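Local atomic coordinates of alanine glyoxylate transaminase (Thermococcus litoralis, PDB entry 2ZC0), a protein that probably catalyses the transfer of an amino group from alanine to glyoxylate, using pyridoxal 5'-phosphate as cofactor. Residues A85-K90 with Y217-Y222; G243-V248 with F253-I258. All coordinates share one frame; numbering follows the deposited sequence.

Contact 1: A85-K90 with Y217-Y222. With PMP (4'-deoxy-4'-aminopyridoxal-5'-phosphate), chain F.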
ATOM      1  N   ALA A  85     -24.154 -26.716  -4.213  1.00 45.16           N
ATOM      2  CA  ALA A  85     -23.979 -26.832  -5.651  1.00 46.61           C
ATOM      3  C   ALA A  85     -25.284 -27.325  -6.285  1.00 47.37           C
ATOM      4  O   ALA A  85     -25.702 -26.819  -7.321  1.00 48.84           O
ATOM      5  CB  ALA A  85     -22.845 -27.789  -5.956  1.00 46.33           C
ATOM      6  N   ALA A  86     -25.920 -28.309  -5.651  1.00 47.23           N
ATOM      7  CA  ALA A  86     -27.177 -28.878  -6.135  1.00 47.22           C
ATOM      8  C   ALA A  86     -28.291 -27.873  -5.929  1.00 47.08           C
ATOM      9  O   ALA A  86     -29.175 -27.719  -6.771  1.00 47.51           O
ATOM     10  CB  ALA A  86     -27.503 -30.165  -5.373  1.00 46.65           C
ATOM     11  N   PHE A  87     -28.243 -27.199  -4.786  1.00 47.33           N
ATOM     12  CA  PHE A  87     -29.234 -26.191  -4.456  1.00 47.30           C
ATOM     13  C   PHE A  87     -29.185 -25.052  -5.458  1.00 46.88           C
ATOM     14  O   PHE A  87     -30.217 -24.512  -5.835  1.00 46.74           O
ATOM     15  CB  PHE A  87     -28.989 -25.661  -3.045  1.00 47.87           C
ATOM     16  CG  PHE A  87     -29.788 -24.438  -2.707  1.00 48.71           C
ATOM     17  CD1 PHE A  87     -29.201 -23.178  -2.736  1.00 48.82           C
ATOM     18  CD2 PHE A  87     -31.129 -24.543  -2.343  1.00 49.58           C
ATOM     19  CE1 PHE A  87     -29.933 -22.041  -2.403  1.00 50.21           C
ATOM     20  CE2 PHE A  87     -31.871 -23.412  -2.008  1.00 47.78           C
ATOM     21  CZ  PHE A  87     -31.273 -22.159  -2.038  1.00 49.67           C
ATOM     22  N   LEU A  88     -27.984 -24.691  -5.897  1.00 48.11           N
ATOM     23  CA  LEU A  88     -27.843 -23.599  -6.851  1.00 49.24           C
ATOM     24  C   LEU A  88     -28.283 -24.015  -8.248  1.00 51.69           C
ATOM     25  O   LEU A  88     -28.890 -23.232  -8.978  1.00 51.94           O
ATOM     26  CB  LEU A  88     -26.393 -23.095  -6.880  1.00 48.87           C
ATOM     27  CG  LEU A  88     -26.025 -21.923  -5.954  1.00 50.61           C
ATOM     28  CD1 LEU A  88     -26.525 -22.203  -4.550  1.00 50.79           C
ATOM     29  CD2 LEU A  88     -24.512 -21.694  -5.953  1.00 49.10           C
ATOM     30  N   LYS A  89     -27.978 -25.250  -8.622  1.00 53.40           N
ATOM     31  CA  LYS A  89     -28.350 -25.746  -9.936  1.00 54.87           C
ATOM     32  C   LYS A  89     -29.863 -25.859 -10.077  1.00 55.14           C
ATOM     33  O   LYS A  89     -30.418 -25.610 -11.150  1.00 54.42           O
ATOM     34  CB  LYS A  89     -27.672 -27.104 -10.191  1.00 56.62           C
ATOM     35  CG  LYS A  89     -28.380 -28.012 -11.196  1.00 60.06           C
ATOM     36  CD  LYS A  89     -29.486 -28.811 -10.496  1.00 64.09           C
ATOM     37  CE  LYS A  89     -30.551 -29.323 -11.471  1.00 65.83           C
ATOM     38  NZ  LYS A  89     -31.704 -29.935 -10.737  1.00 64.04           N
ATOM     39  N   LYS A  90     -30.530 -26.214  -8.986  1.00 55.02           N
ATOM     40  CA  LYS A  90     -31.971 -26.378  -9.017  1.00 55.69           C
ATOM     41  C   LYS A  90     -32.763 -25.084  -8.922  1.00 56.02           C
ATOM     42  O   LYS A  90     -33.583 -24.789  -9.792  1.00 56.62           O
ATOM     43  CB  LYS A  90     -32.416 -27.322  -7.896  1.00 56.73           C
ATOM     44  CG  LYS A  90     -33.918 -27.582  -7.890  1.00 59.16           C
ATOM     45  CD  LYS A  90     -34.310 -28.614  -6.851  1.00 61.56           C
ATOM     46  CE  LYS A  90     -35.818 -28.811  -6.813  1.00 61.61           C
ATOM     47  NZ  LYS A  90     -36.214 -29.780  -5.744  1.00 62.79           N
ATOM     48  N   TYR A 217     -30.287 -11.522  -2.682  1.00 40.39           N
ATOM     49  CA  TYR A 217     -31.743 -11.625  -2.743  1.00 40.69           C
ATOM     50  C   TYR A 217     -32.304 -12.476  -3.874  1.00 43.19           C
ATOM     51  O   TYR A 217     -33.486 -12.359  -4.209  1.00 44.80           O
ATOM     52  CB  TYR A 217     -32.342 -10.211  -2.799  1.00 38.86           C
ATOM     53  CG  TYR A 217     -31.865  -9.345  -1.654  1.00 36.81           C
ATOM     54  CD1 TYR A 217     -30.804  -8.447  -1.822  1.00 36.13           C
ATOM     55  CD2 TYR A 217     -32.387  -9.516  -0.368  1.00 33.56           C
ATOM     56  CE1 TYR A 217     -30.266  -7.750  -0.735  1.00 34.56           C
ATOM     57  CE2 TYR A 217     -31.860  -8.830   0.723  1.00 35.15           C
ATOM     58  CZ  TYR A 217     -30.796  -7.952   0.533  1.00 35.95           C
ATOM     59  OH  TYR A 217     -30.255  -7.316   1.628  1.00 35.99           O
ATOM     60  N   ASN A 218     -31.479 -13.344  -4.446  1.00 43.50           N
ATOM     61  CA  ASN A 218     -31.917 -14.191  -5.551  1.00 44.68           C
ATOM     62  C   ASN A 218     -33.017 -15.143  -5.163  1.00 46.97           C
ATOM     63  O   ASN A 218     -33.736 -15.652  -6.021  1.00 49.42           O
ATOM     64  CB  ASN A 218     -30.732 -14.984  -6.108  1.00 41.83           C
ATOM     65  CG  ASN A 218     -29.822 -14.123  -6.927  1.00 39.81           C
ATOM     66  OD1 ASN A 218     -29.736 -12.917  -6.689  1.00 41.91           O
ATOM     67  ND2 ASN A 218     -29.138 -14.716  -7.893  1.00 33.78           N
ATOM     68  N   PHE A 219     -33.148 -15.383  -3.866  1.00 48.47           N
ATOM     69  CA  PHE A 219     -34.164 -16.290  -3.379  1.00 50.06           C
ATOM     70  C   PHE A 219     -35.338 -15.575  -2.724  1.00 51.07           C
ATOM     71  O   PHE A 219     -36.173 -16.205  -2.086  1.00 52.60           O
ATOM     72  CB  PHE A 219     -33.522 -17.308  -2.436  1.00 49.61           C
ATOM     73  CG  PHE A 219     -32.386 -18.061  -3.070  1.00 50.65           C
ATOM     74  CD1 PHE A 219     -31.066 -17.764  -2.741  1.00 51.82           C
ATOM     75  CD2 PHE A 219     -32.632 -19.018  -4.048  1.00 50.93           C
ATOM     76  CE1 PHE A 219     -30.007 -18.407  -3.382  1.00 52.26           C
ATOM     77  CE2 PHE A 219     -31.581 -19.667  -4.697  1.00 53.36           C
ATOM     78  CZ  PHE A 219     -30.265 -19.358  -4.362  1.00 52.50           C
ATOM     79  N   MET A 220     -35.397 -14.257  -2.875  1.00 51.56           N
ATOM     80  CA  MET A 220     -36.520 -13.493  -2.339  1.00 52.79           C
ATOM     81  C   MET A 220     -37.191 -12.772  -3.496  1.00 53.30           C
ATOM     82  O   MET A 220     -37.552 -11.604  -3.371  1.00 53.64           O
ATOM     83  CB  MET A 220     -36.078 -12.449  -1.312  1.00 53.72           C
ATOM     84  CG  MET A 220     -35.393 -13.009  -0.086  1.00 55.79           C
ATOM     85  SD  MET A 220     -35.815 -12.041   1.369  1.00 60.27           S
ATOM     86  CE  MET A 220     -35.382 -10.444   0.833  1.00 56.59           C
ATOM     87  N   ARG A 221     -37.324 -13.464  -4.626  1.00 54.67           N
ATOM     88  CA  ARG A 221     -37.971 -12.900  -5.809  1.00 56.81           C
ATOM     89  C   ARG A 221     -39.463 -13.170  -5.706  1.00 57.42           C
ATOM     90  O   ARG A 221     -39.877 -14.165  -5.109  1.00 57.56           O
ATOM     91  CB  ARG A 221     -37.435 -13.535  -7.094  1.00 56.95           C
ATOM     92  CG  ARG A 221     -36.706 -12.562  -8.003  1.00 60.59           C
ATOM     93  CD  ARG A 221     -36.711 -13.042  -9.443  1.00 63.68           C
ATOM     94  NE  ARG A 221     -36.177 -14.395  -9.556  1.00 67.12           N
ATOM     95  CZ  ARG A 221     -36.739 -15.360 -10.274  1.00 67.37           C
ATOM     96  NH1 ARG A 221     -36.181 -16.563 -10.315  1.00 67.03           N
ATOM     97  NH2 ARG A 221     -37.858 -15.120 -10.948  1.00 66.97           N
ATOM     98  N   TYR A 222     -40.272 -12.297  -6.296  1.00 58.25           N
ATOM     99  CA  TYR A 222     -41.714 -12.471  -6.224  1.00 58.95           C
ATOM    100  C   TYR A 222     -42.416 -12.549  -7.577  1.00 61.08           C
ATOM    101  O   TYR A 222     -43.286 -13.398  -7.774  1.00 60.55           O
ATOM    102  CB  TYR A 222     -42.331 -11.328  -5.400  1.00 56.57           C
ATOM    103  CG  TYR A 222     -41.637 -11.077  -4.074  1.00 55.18           C
ATOM    104  CD1 TYR A 222     -41.189  -9.800  -3.728  1.00 54.73           C
ATOM    105  CD2 TYR A 222     -41.405 -12.117  -3.178  1.00 52.86           C
ATOM    106  CE1 TYR A 222     -40.522  -9.568  -2.518  1.00 51.10           C
ATOM    107  CE2 TYR A 222     -40.743 -11.894  -1.973  1.00 53.19           C
ATOM    108  CZ  TYR A 222     -40.304 -10.622  -1.653  1.00 51.94           C
ATOM    109  OH  TYR A 222     -39.640 -10.427  -0.467  1.00 52.80           O
TER
HETATM  110  N1  PMP F 409     -25.032  -8.159  -0.025  1.00 61.96           N
HETATM  111  C2  PMP F 409     -26.099  -7.333   0.065  1.00 61.40           C
HETATM  112  C2A PMP F 409     -26.504  -6.588  -1.208  1.00 59.78           C
HETATM  113  C3  PMP F 409     -26.810  -7.175   1.284  1.00 60.96           C
HETATM  114  O3  PMP F 409     -27.899  -6.316   1.340  1.00 59.18           O
HETATM  115  C4  PMP F 409     -26.370  -7.911   2.448  1.00 61.56           C
HETATM  116  C4A PMP F 409     -27.148  -7.736   3.766  1.00 61.44           C
HETATM  117  N4A PMP F 409     -26.339  -7.175   4.849  1.00 66.22           N
HETATM  118  C5  PMP F 409     -25.146  -8.836   2.287  1.00 60.83           C
HETATM  119  C6  PMP F 409     -24.517  -8.915   1.022  1.00 61.04           C
HETATM  120  C5A PMP F 409     -24.577  -9.677   3.445  1.00 58.98           C
HETATM  121  O4P PMP F 409     -25.334 -10.432   3.737  1.00 56.06           O
HETATM  122  P   PMP F 409     -24.750 -11.431   4.943  1.00 48.16           P
HETATM  123  O1P PMP F 409     -24.443 -13.254   4.522  1.00 57.73           O
HETATM  124  O2P PMP F 409     -26.108 -11.413   6.287  1.00 56.02           O
HETATM  125  O3P PMP F 409     -23.212 -10.825   5.693  1.00 56.25           O

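Contact 2: G243-V248 with F253-I258. With PMP (4'-deoxy-4'-aminopyridoxal-5'-phosphate), chain F.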
ATOM      1  N   GLY A 243     -22.526 -14.882  -2.577  1.00 35.34           N
ATOM      2  CA  GLY A 243     -23.880 -15.157  -2.156  1.00 35.87           C
ATOM      3  C   GLY A 243     -24.011 -15.462  -0.686  1.00 37.78           C
ATOM      4  O   GLY A 243     -23.043 -15.391   0.069  1.00 38.62           O
ATOM      5  N   THR A 244     -25.229 -15.807  -0.282  1.00 39.13           N
ATOM      6  CA  THR A 244     -25.496 -16.118   1.107  1.00 39.66           C
ATOM      7  C   THR A 244     -26.885 -16.695   1.323  1.00 39.23           C
ATOM      8  O   THR A 244     -27.778 -16.534   0.488  1.00 37.15           O
ATOM      9  CB  THR A 244     -25.326 -14.860   1.988  1.00 40.66           C
ATOM     10  OG1 THR A 244     -25.706 -15.168   3.332  1.00 43.21           O
ATOM     11  CG2 THR A 244     -26.167 -13.714   1.465  1.00 40.19           C
ATOM     12  N   LEU A 245     -27.038 -17.390   2.446  1.00 39.07           N
ATOM     13  CA  LEU A 245     -28.300 -18.006   2.841  1.00 39.58           C
ATOM     14  C   LEU A 245     -28.908 -17.200   3.979  1.00 40.43           C
ATOM     15  O   LEU A 245     -29.942 -17.577   4.530  1.00 40.02           O
ATOM     16  CB  LEU A 245     -28.073 -19.435   3.343  1.00 41.59           C
ATOM     17  CG  LEU A 245     -28.217 -20.640   2.413  1.00 43.41           C
ATOM     18  CD1 LEU A 245     -27.927 -21.900   3.212  1.00 43.56           C
ATOM     19  CD2 LEU A 245     -29.629 -20.700   1.831  1.00 43.61           C
ATOM     20  N   SER A 246     -28.259 -16.093   4.333  1.00 40.75           N
ATOM     21  CA  SER A 246     -28.737 -15.261   5.423  1.00 42.13           C
ATOM     22  C   SER A 246     -30.210 -14.840   5.291  1.00 42.68           C
ATOM     23  O   SER A 246     -30.935 -14.836   6.279  1.00 41.93           O
ATOM     24  CB  SER A 246     -27.834 -14.028   5.587  1.00 42.91           C
ATOM     25  OG  SER A 246     -27.854 -13.206   4.437  1.00 47.61           O
ATOM     26  N   LYS A 247     -30.661 -14.514   4.081  1.00 43.95           N
ATOM     27  CA  LYS A 247     -32.055 -14.100   3.904  1.00 46.65           C
ATOM     28  C   LYS A 247     -33.023 -15.280   3.851  1.00 47.45           C
ATOM     29  O   LYS A 247     -34.229 -15.089   3.718  1.00 48.50           O
ATOM     30  CB  LYS A 247     -32.215 -13.255   2.637  1.00 45.39           C
ATOM     31  CG  LYS A 247     -31.183 -12.143   2.502  1.00 47.10           C
ATOM     32  CD  LYS A 247     -31.186 -11.230   3.714  1.00 49.53           C
ATOM     33  CE  LYS A 247     -29.841 -10.529   3.866  1.00 54.38           C
ATOM     34  NZ  LYS A 247     -29.477  -9.726   2.665  1.00 55.25           N
ATOM     35  N   VAL A 248     -32.490 -16.491   3.958  1.00 46.76           N
ATOM     36  CA  VAL A 248     -33.308 -17.689   3.914  1.00 45.90           C
ATOM     37  C   VAL A 248     -33.263 -18.431   5.245  1.00 47.17           C
ATOM     38  O   VAL A 248     -34.282 -18.591   5.922  1.00 47.19           O
ATOM     39  CB  VAL A 248     -32.822 -18.652   2.805  1.00 47.86           C
ATOM     40  CG1 VAL A 248     -33.619 -19.952   2.840  1.00 45.77           C
ATOM     41  CG2 VAL A 248     -32.939 -17.980   1.439  1.00 46.35           C
ATOM     42  N   PHE A 253     -26.622 -16.394  11.146  1.00 37.39           N
ATOM     43  CA  PHE A 253     -25.857 -17.638  11.091  1.00 37.88           C
ATOM     44  C   PHE A 253     -24.486 -17.408  10.437  1.00 36.70           C
ATOM     45  O   PHE A 253     -23.546 -18.175  10.644  1.00 35.79           O
ATOM     46  CB  PHE A 253     -26.640 -18.732  10.329  1.00 37.77           C
ATOM     47  CG  PHE A 253     -27.796 -19.318  11.113  1.00 38.80           C
ATOM     48  CD1 PHE A 253     -27.564 -20.161  12.200  1.00 36.99           C
ATOM     49  CD2 PHE A 253     -29.114 -18.988  10.795  1.00 37.89           C
ATOM     50  CE1 PHE A 253     -28.628 -20.666  12.966  1.00 38.71           C
ATOM     51  CE2 PHE A 253     -30.187 -19.486  11.553  1.00 39.67           C
ATOM     52  CZ  PHE A 253     -29.941 -20.328  12.643  1.00 38.94           C
ATOM     53  N   ARG A 254     -24.376 -16.346   9.648  1.00 35.03           N
ATOM     54  CA  ARG A 254     -23.111 -16.017   8.997  1.00 35.43           C
ATOM     55  C   ARG A 254     -22.688 -17.138   8.043  1.00 34.44           C
ATOM     56  O   ARG A 254     -21.583 -17.658   8.157  1.00 35.59           O
ATOM     57  CB  ARG A 254     -21.995 -15.806  10.055  1.00 34.63           C
ATOM     58  CG  ARG A 254     -22.300 -14.812  11.200  1.00 34.23           C
ATOM     59  CD  ARG A 254     -22.274 -13.367  10.716  1.00 37.58           C
ATOM     60  NE  ARG A 254     -23.375 -13.136   9.805  1.00 38.21           N
ATOM     61  CZ  ARG A 254     -23.314 -12.434   8.680  1.00 40.40           C
ATOM     62  NH1 ARG A 254     -24.414 -12.321   7.941  1.00 38.29           N
ATOM     63  NH2 ARG A 254     -22.183 -11.845   8.294  1.00 34.06           N
ATOM     64  N   ILE A 255     -23.572 -17.520   7.125  1.00 35.19           N
ATOM     65  CA  ILE A 255     -23.272 -18.566   6.143  1.00 33.85           C
ATOM     66  C   ILE A 255     -23.418 -17.995   4.734  1.00 34.14           C
ATOM     67  O   ILE A 255     -24.531 -17.773   4.242  1.00 32.61           O
ATOM     68  CB  ILE A 255     -24.202 -19.800   6.278  1.00 35.43           C
ATOM     69  CG1 ILE A 255     -23.839 -20.611   7.529  1.00 37.30           C
ATOM     70  CG2 ILE A 255     -24.040 -20.717   5.050  1.00 38.72           C
ATOM     71  CD1 ILE A 255     -22.423 -21.196   7.510  1.00 34.49           C
ATOM     72  N   GLY A 256     -22.274 -17.742   4.106  1.00 31.93           N
ATOM     73  CA  GLY A 256     -22.251 -17.192   2.769  1.00 31.87           C
ATOM     74  C   GLY A 256     -21.230 -17.935   1.932  1.00 33.86           C
ATOM     75  O   GLY A 256     -20.610 -18.897   2.402  1.00 34.97           O
ATOM     76  N   TRP A 257     -21.030 -17.494   0.698  1.00 31.54           N
ATOM     77  CA  TRP A 257     -20.090 -18.185  -0.157  1.00 31.52           C
ATOM     78  C   TRP A 257     -19.532 -17.357  -1.302  1.00 32.05           C
ATOM     79  O   TRP A 257     -20.061 -16.303  -1.660  1.00 32.83           O
ATOM     80  CB  TRP A 257     -20.734 -19.466  -0.721  1.00 32.23           C
ATOM     81  CG  TRP A 257     -22.007 -19.215  -1.503  1.00 33.01           C
ATOM     82  CD1 TRP A 257     -22.108 -18.759  -2.789  1.00 34.83           C
ATOM     83  CD2 TRP A 257     -23.354 -19.318  -1.015  1.00 33.61           C
ATOM     84  NE1 TRP A 257     -23.428 -18.569  -3.129  1.00 34.24           N
ATOM     85  CE2 TRP A 257     -24.214 -18.903  -2.060  1.00 33.83           C
ATOM     86  CE3 TRP A 257     -23.916 -19.715   0.204  1.00 32.40           C
ATOM     87  CZ2 TRP A 257     -25.609 -18.871  -1.921  1.00 36.18           C
ATOM     88  CZ3 TRP A 257     -25.302 -19.682   0.346  1.00 36.08           C
ATOM     89  CH2 TRP A 257     -26.137 -19.263  -0.714  1.00 33.97           C
ATOM     90  N   ILE A 258     -18.423 -17.846  -1.838  1.00 30.51           N
ATOM     91  CA  ILE A 258     -17.771 -17.247  -2.970  1.00 28.24           C
ATOM     92  C   ILE A 258     -17.796 -18.329  -4.038  1.00 30.59           C
ATOM     93  O   ILE A 258     -17.731 -19.522  -3.734  1.00 30.50           O
ATOM     94  CB  ILE A 258     -16.289 -16.929  -2.687  1.00 26.51           C
ATOM     95  CG1 ILE A 258     -16.161 -15.705  -1.791  1.00 25.82           C
ATOM     96  CG2 ILE A 258     -15.547 -16.697  -3.994  1.00 25.22           C
ATOM     97  CD1 ILE A 258     -14.732 -15.338  -1.482  1.00 21.65           C
TER
HETATM   98  N1  PMP F 409     -25.032  -8.159  -0.025  1.00 61.96           N
HETATM   99  C2  PMP F 409     -26.099  -7.333   0.065  1.00 61.40           C
HETATM  100  C2A PMP F 409     -26.504  -6.588  -1.208  1.00 59.78           C
HETATM  101  C3  PMP F 409     -26.810  -7.175   1.284  1.00 60.96           C
HETATM  102  O3  PMP F 409     -27.899  -6.316   1.340  1.00 59.18           O
HETATM  103  C4  PMP F 409     -26.370  -7.911   2.448  1.00 61.56           C
HETATM  104  C4A PMP F 409     -27.148  -7.736   3.766  1.00 61.44           C
HETATM  105  N4A PMP F 409     -26.339  -7.175   4.849  1.00 66.22           N
HETATM  106  C5  PMP F 409     -25.146  -8.836   2.287  1.00 60.83           C
HETATM  107  C6  PMP F 409     -24.517  -8.915   1.022  1.00 61.04           C
HETATM  108  C5A PMP F 409     -24.577  -9.677   3.445  1.00 58.98           C
HETATM  109  O4P PMP F 409     -25.334 -10.432   3.737  1.00 56.06           O
HETATM  110  P   PMP F 409     -24.750 -11.431   4.943  1.00 48.16           P
HETATM  111  O1P PMP F 409     -24.443 -13.254   4.522  1.00 57.73           O
HETATM  112  O2P PMP F 409     -26.108 -11.413   6.287  1.00 56.02           O
HETATM  113  O3P PMP F 409     -23.212 -10.825   5.693  1.00 56.25           O

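Contact 1: A85-K90 with Y217-Y222
Phe87 and Phe219 meet from opposite directions: Phe87 puts its CE1-CZ side over one face of Phe219, near the rim, with Phe87 CE1 3.3 Å from Phe219 CZ. The contact differs for the two rings. Phe87 CZ stands 3.6 Å above the Phe219 ring plane, whereas Phe219 CZ approaches the Phe87 ring obliquely. Centroids 4.8 Å apart and planes inclined at 42° fit neither a stack nor a T-shaped pair. Phe87 reaches across from helix 78-91 because its CG stands anti to the backbone N (chi1 169°). With an alanine in place of Phe219, Phe87 would probably lose the ring face it leans over, and a gap would open between helix and loop.

Phe219 occupies the third position of a type I beta turn from Tyr217 to Met220, closed by Met220 N to Tyr217 O at 3.0 Å. The turn follows strand 210-214 of the large mixed sheet of the fold-type I pyridoxal-phosphate enzymes, to which class I aminotransferases belong, and its first residue reaches the cofactor. Tyr217 OH is hydrogen-bonded at 2.6 Å to O3 of the bound PMP, an oxygen that lies at the edge of the Tyr217 ring, near its plane. On the helix side, Phe87 packs edge-to-face with Phe296. Asn218 ND2 adds a hydrogen bond to Asp92 OD2, just past the end of helix 78-91.

Contact 2: G243-V248 with F253-I258
The indole of Trp257 lies with one face against the backbone of Gly243 and Thr244, while Leu245 meets its edge. Gly243 CA makes a CH-pi contact 3.9 Å from the centroid of the Trp257 five-membered ring, and Thr244 N stands 3.4 Å above the indole plane, toward the rim. In that plane, Leu245 CG is 3.7 Å from Trp257 CZ3. The tryptophan CG sits between its N and carbonyl carbon (chi1 58°), folding the ring across the neighbouring strand; a CB on Gly243 would strike NE1. The Arg254 guanidinium has the PMP phosphorus at its edge, in plane; Arg254 NH2 donates to PMP O3P and to Asp276 O of the second subunit.

The backbone carrying Trp257 is an antiparallel hairpin of strands 239-244 and 256-259. Gly243 and Trp257 form a hydrogen-bonded pair, and beyond Thr244 and Gly256, a non-hydrogen-bonded pair, Leu245 N reaches Ile255 O at 3.1 Å, almost straight (177°).

On the face opposite Trp257, Thr244 OG1 donates to PMP O1P and accepts from Ser246 N at 2.9 Å, which makes an ST turn. Thr244, Ser246 and Arg254 line the phosphate side of the PMP pocket; Lys247 NZ, 3.3 Å from PMP C4A, is probably the family's Schiff-base lysine. Giving its proton to phosphate while accepting an N-H, the threonine hydroxyl is likely to be polarised as a donor, and the arginine would offset the anion's charge.

From the N terminus, helix 78-91 supplies the first half of contact 1, which closes only at the turn after strand 210-214. The 126 residues between carry the chain through most of the large mixed sheet. Contact 2 follows in series, neither nested nor crossed, and closes a short hairpin with four residues between its segments. Its returning strand, 256-259, pairs on its other flank with strand 101-104, which lies inside the long loop of contact 1. The contact centres are about 12 Å apart, and the two touch: Tyr217 OH lies 2.7 Å from Lys247 NZ, a probable hydrogen bond, and Phe219 packs on Val248. Both reach PMP, contact 1 at its ring hydroxyl, contact 2 chiefly at its phosphate.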